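Local coordinates for protein PA-I Galactophilic Lectin (Enterobacter cloacae, PDB 6YGQ) that probably binds galactose-type sugars through a bound calcium ion, as the N-terminal domain of a lectin related to PA-IL and PllA, at residues Q71-R76 against T82-S87; P86-R91 against G130-E135. One frame throughout, in Å; residues are numbered along the deposited sequence.

Interaction 1 (Q71-R76 against T82-S87); sequences QGRIPR and TLRNPS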
# COMPACT_ATOMS: atom_id res chain seq x y z
N GLN A 71 4.55 -3.69 -1.25
CA GLN A 71 5.49 -2.96 -2.11
C GLN A 71 6.91 -3.54 -2.08
O GLN A 71 7.81 -2.89 -2.62
CB GLN A 71 5.52 -1.49 -1.70
CG GLN A 71 5.86 -1.26 -0.23
CD GLN A 71 5.88 0.21 0.14
OE1 GLN A 71 5.15 1.02 -0.43
NE2 GLN A 71 6.71 0.56 1.11
N GLY A 72 7.19 -4.69 -1.49
CA GLY A 72 8.50 -5.29 -1.57
C GLY A 72 9.26 -5.23 -0.25
O GLY A 72 8.72 -4.84 0.79
N ARG A 73 10.52 -5.62 -0.32
CA ARG A 73 11.35 -5.74 0.87
C ARG A 73 11.78 -4.37 1.37
O ARG A 73 11.87 -3.39 0.62
CB ARG A 73 12.58 -6.61 0.60
CG ARG A 73 13.67 -5.96 -0.26
CD ARG A 73 14.93 -6.83 -0.22
NE ARG A 73 16.00 -6.39 -1.11
CZ ARG A 73 16.78 -5.34 -0.89
NH1 ARG A 73 16.61 -4.59 0.18
NH2 ARG A 73 17.74 -5.04 -1.76
N ILE A 74 12.07 -4.30 2.67
CA ILE A 74 12.50 -3.05 3.29
C ILE A 74 13.92 -2.73 2.84
O ILE A 74 14.71 -3.65 2.57
CB ILE A 74 12.42 -3.12 4.83
CG1 ILE A 74 13.36 -4.20 5.38
CG2 ILE A 74 10.99 -3.38 5.28
CD1 ILE A 74 13.61 -4.07 6.88
N PRO A 75 14.28 -1.46 2.75
CA PRO A 75 15.70 -1.12 2.55
C PRO A 75 16.55 -1.70 3.67
O PRO A 75 16.12 -1.79 4.82
CB PRO A 75 15.70 0.42 2.58
CG PRO A 75 14.32 0.81 2.19
CD PRO A 75 13.41 -0.27 2.71
N ARG A 76 17.76 -2.11 3.31
CA ARG A 76 18.67 -2.74 4.25
C ARG A 76 19.76 -1.75 4.65
O ARG A 76 19.79 -0.59 4.22
CB ARG A 76 19.27 -4.01 3.65
CG ARG A 76 18.44 -5.27 3.86
CD ARG A 76 18.41 -6.10 2.59
NE ARG A 76 17.85 -7.44 2.77
CZ ARG A 76 16.57 -7.70 3.02
NH1 ARG A 76 15.69 -6.72 3.14
NH2 ARG A 76 16.18 -8.96 3.16
N THR A 82 14.19 3.36 -1.41
CA THR A 82 13.47 3.23 -2.67
C THR A 82 12.77 1.88 -2.73
O THR A 82 13.13 0.94 -2.02
CB THR A 82 14.42 3.38 -3.87
OG1 THR A 82 15.46 2.40 -3.78
CG2 THR A 82 15.04 4.77 -3.88
N LEU A 83 11.75 1.80 -3.58
CA LEU A 83 11.02 0.56 -3.76
C LEU A 83 11.83 -0.41 -4.61
O LEU A 83 12.50 -0.01 -5.57
CB LEU A 83 9.67 0.82 -4.42
CG LEU A 83 8.65 1.62 -3.61
CD1 LEU A 83 7.39 1.80 -4.44
CD2 LEU A 83 8.33 0.95 -2.29
N ARG A 84 11.77 -1.69 -4.27
CA ARG A 84 12.39 -2.72 -5.06
C ARG A 84 11.28 -3.60 -5.66
O ARG A 84 10.16 -3.09 -5.88
CB ARG A 84 13.41 -3.45 -4.20
CG ARG A 84 14.63 -2.53 -3.96
CD ARG A 84 15.54 -2.94 -2.81
NE ARG A 84 16.79 -2.17 -2.85
CZ ARG A 84 16.99 -1.01 -2.23
NH1 ARG A 84 16.04 -0.46 -1.49
NH2 ARG A 84 18.16 -0.40 -2.35
N ASN A 85 11.56 -4.85 -5.94
CA ASN A 85 10.55 -5.69 -6.57
C ASN A 85 9.35 -5.86 -5.64
O ASN A 85 9.54 -6.16 -4.45
CB ASN A 85 11.14 -7.06 -6.92
CG ASN A 85 12.21 -6.98 -8.00
OD1 ASN A 85 12.05 -6.27 -9.00
ND2 ASN A 85 13.30 -7.70 -7.80
N PRO A 86 8.12 -5.69 -6.13
CA PRO A 86 6.96 -5.91 -5.26
C PRO A 86 6.89 -7.34 -4.74
O PRO A 86 7.23 -8.29 -5.45
CB PRO A 86 5.77 -5.58 -6.17
CG PRO A 86 6.29 -5.74 -7.57
CD PRO A 86 7.73 -5.31 -7.50
N SER A 87 6.45 -7.48 -3.49
CA SER A 87 6.29 -8.80 -2.91
C SER A 87 4.95 -9.42 -3.26
O SER A 87 4.85 -10.65 -3.39
CB SER A 87 6.45 -8.73 -1.39
OG SER A 87 7.79 -8.46 -1.02
O HOH W 1 10.55 -2.34 -1.63
O HOH W 2 11.35 -6.96 -2.74
O HOH W 3 13.49 -1.37 -0.57

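Interaction 2 (P86-R91 against G130-E135); sequences PSLQAR and GEFSVE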
# COMPACT_ATOMS: atom_id res chain seq x y z
N PRO A 86 8.12 -5.69 -6.13
CA PRO A 86 6.96 -5.91 -5.26
C PRO A 86 6.89 -7.34 -4.74
O PRO A 86 7.23 -8.29 -5.45
CB PRO A 86 5.77 -5.58 -6.17
CG PRO A 86 6.29 -5.74 -7.57
CD PRO A 86 7.73 -5.31 -7.50
N SER A 87 6.45 -7.48 -3.49
CA SER A 87 6.29 -8.80 -2.91
C SER A 87 4.95 -9.42 -3.26
O SER A 87 4.85 -10.65 -3.39
CB SER A 87 6.45 -8.73 -1.39
OG SER A 87 7.79 -8.46 -1.02
N LEU A 88 3.91 -8.61 -3.42
CA LEU A 88 2.61 -9.10 -3.85
C LEU A 88 2.52 -9.04 -5.36
O LEU A 88 2.72 -7.98 -5.97
CB LEU A 88 1.47 -8.30 -3.23
CG LEU A 88 0.07 -8.73 -3.68
CD1 LEU A 88 -0.24 -10.15 -3.21
CD2 LEU A 88 -0.98 -7.75 -3.16
N GLN A 89 2.19 -10.18 -5.97
CA GLN A 89 2.06 -10.30 -7.41
C GLN A 89 0.78 -11.05 -7.71
O GLN A 89 0.18 -11.70 -6.84
CB GLN A 89 3.27 -11.02 -8.01
CG GLN A 89 4.59 -10.53 -7.44
CD GLN A 89 5.71 -10.53 -8.45
OE1 GLN A 89 5.65 -11.22 -9.46
NE2 GLN A 89 6.75 -9.75 -8.17
N ALA A 90 0.35 -10.94 -8.96
CA ALA A 90 -0.81 -11.64 -9.48
C ALA A 90 -0.35 -12.69 -10.47
O ALA A 90 0.62 -12.48 -11.21
CB ALA A 90 -1.79 -10.67 -10.15
N ARG A 91 -1.01 -13.84 -10.46
CA ARG A 91 -0.78 -14.89 -11.44
C ARG A 91 -2.07 -15.11 -12.21
O ARG A 91 -3.14 -15.28 -11.61
CB ARG A 91 -0.32 -16.19 -10.78
CG ARG A 91 -0.01 -17.31 -11.77
CD ARG A 91 1.28 -18.03 -11.44
NE ARG A 91 1.28 -18.56 -10.08
CZ ARG A 91 2.24 -18.35 -9.17
NH1 ARG A 91 3.30 -17.61 -9.46
NH2 ARG A 91 2.13 -18.89 -7.96
N GLY A 130 3.73 -14.36 8.12
CA GLY A 130 2.81 -13.26 7.90
C GLY A 130 1.97 -13.43 6.66
O GLY A 130 2.08 -14.40 5.89
N GLU A 131 1.10 -12.45 6.44
CA GLU A 131 0.13 -12.50 5.36
C GLU A 131 -0.22 -11.08 4.93
O GLU A 131 -0.12 -10.14 5.72
CB GLU A 131 -1.15 -13.24 5.79
CG GLU A 131 -1.96 -12.46 6.82
CD GLU A 131 -3.11 -13.24 7.42
OE1 GLU A 131 -3.22 -14.46 7.17
OE2 GLU A 131 -3.90 -12.63 8.17
N PHE A 132 -0.63 -10.94 3.68
CA PHE A 132 -1.16 -9.69 3.17
C PHE A 132 -2.68 -9.79 3.11
O PHE A 132 -3.24 -10.85 2.81
CB PHE A 132 -0.62 -9.37 1.77
CG PHE A 132 0.87 -9.11 1.73
CD1 PHE A 132 1.53 -8.51 2.79
CD2 PHE A 132 1.61 -9.47 0.61
CE1 PHE A 132 2.89 -8.28 2.74
CE2 PHE A 132 2.98 -9.24 0.56
CZ PHE A 132 3.62 -8.65 1.62
N SER A 133 -3.35 -8.69 3.44
CA SER A 133 -4.77 -8.53 3.20
C SER A 133 -4.96 -7.84 1.86
O SER A 133 -4.39 -6.77 1.62
CB SER A 133 -5.42 -7.71 4.31
OG SER A 133 -5.38 -8.40 5.55
N VAL A 134 -5.76 -8.44 0.98
CA VAL A 134 -5.93 -7.96 -0.38
C VAL A 134 -7.41 -7.85 -0.71
O VAL A 134 -8.20 -8.74 -0.39
CB VAL A 134 -5.23 -8.89 -1.40
CG1 VAL A 134 -5.28 -8.28 -2.79
CG2 VAL A 134 -3.80 -9.19 -0.98
N GLU A 135 -7.78 -6.74 -1.35
CA GLU A 135 -9.13 -6.52 -1.86
C GLU A 135 -9.08 -6.38 -3.37
O GLU A 135 -8.12 -5.84 -3.93
CB GLU A 135 -9.76 -5.25 -1.24
CG GLU A 135 -9.78 -5.24 0.28
CD GLU A 135 -9.88 -3.83 0.86
OE1 GLU A 135 -10.23 -2.89 0.10
OE2 GLU A 135 -9.62 -3.66 2.07

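Interaction 1 (Q71-R76 against T82-S87)
Gly72 is pressed against the returning chain, backbone and side chain alike: its CA lies 3.2 Å from the carbonyl Asn85 O and 3.3 Å from the hydroxyl Ser87 OG, while its N is 4.0 Å from Pro86 CA. This is the tight end of the contact. A CB here would run into Asn85 O and, at a phi of 109°, also strike the carbonyl oxygen of Gln71, so a residue without a side chain suits the place. Beside it, Leu83 CD2 rests 3.5 Å from Gln71 CD, the two side chains crossing at about a right angle; the amide is held by Asn101 at OE1 and by Gly56 O of the second subunit at NE2.

No direct hydrogen bond joins the segments; three waters bridge them. Next to Gly72, water 1 joins the backbones of Gln71, Arg73 and Arg84, and water 2 links Arg73 N to Asn85 O. Where the chains part toward Thr82, water 3 ties Arg73 O to Thr82 O and Arg84 NH1, which also bonds to Thr80 O. On this partly exposed side Arg84, its CG beside the backbone N (chi1 -72°) and its chain extended to NE, reaches across to lay CD over one face of the Arg73 guanidinium, the two guanidinium planes 25° apart. Arg73 NH2 and Arg84 NE, both donors, approach to 3.2 Å; Glu79, salt-bridged to Arg73, probably offsets the like charges.

Strand 72-73 pairs with strand 67-69, and loop 82-87 leads into strand 88-92. Trp57 of the second subunit packs on Gln71, Ile74, Pro75 and Leu83.

Interaction 2 (P86-R91 against G130-E135)
A chi1 of 178° swings Leu88 CG away from its own N, and chi2 of 64° then turns CD2 toward Val134, while Phe132, whose chi1 of -65° sets CG beside its own backbone N, directs its ring toward Ser87 and the root of Leu88. The meeting is face-to-face packing of a beta sandwich: strand 88-92 belongs to the four-stranded antiparallel sheet, strand 129-139 to the other sheet, and no hydrogen bond passes between the two segments. Their backbones stay well apart, Leu88 CA and Phe132 CA being 8.0 Å from each other, and side chains fill the interval.

Phe132 covers the start of strand 88-92. Ser87 CB comes to the ring at its edge, near the ring plane, 4.0 Å from CE2. Leu88 CB approaches obliquely, 4.0 Å from CD2 of the same ring. A broad aromatic ring suits this spot because it can touch two successive residues at once, and it also packs on Ala58 and Pro70.

Further along, compact branched methyls suit the space between the sheets. Val134, whose CB points toward strand 88-92, offers CG2 there and also meets Ile52, Ala54, Val30 and Leu116, which makes it part of the hydrophobic interior near the centre of the chain. Leu88 meets it tip to tip: its CD2 and Val134 CG2 are 3.8 Å apart, methyl against methyl.

The two contacts share Pro86 and Ser87, where the chain leaves the loop of interaction 1 and enters the strand of interaction 2, their centres 13 Å apart. Interaction 2 lies in the buried core and is made of carbon contacts without a hydrogen bond, joining opposed sheets through a few side chains over a small area. Interaction 1 lies nearer the surface and buries more, 435 Å² against 178 Å², yet relies on backbone packing, bridging waters and two arginines packed together, one of them salt-bridged to Glu79. Both reach the same six-stranded sheet, interaction 1 at the short strand 72-73 and interaction 2 on strand 129-139.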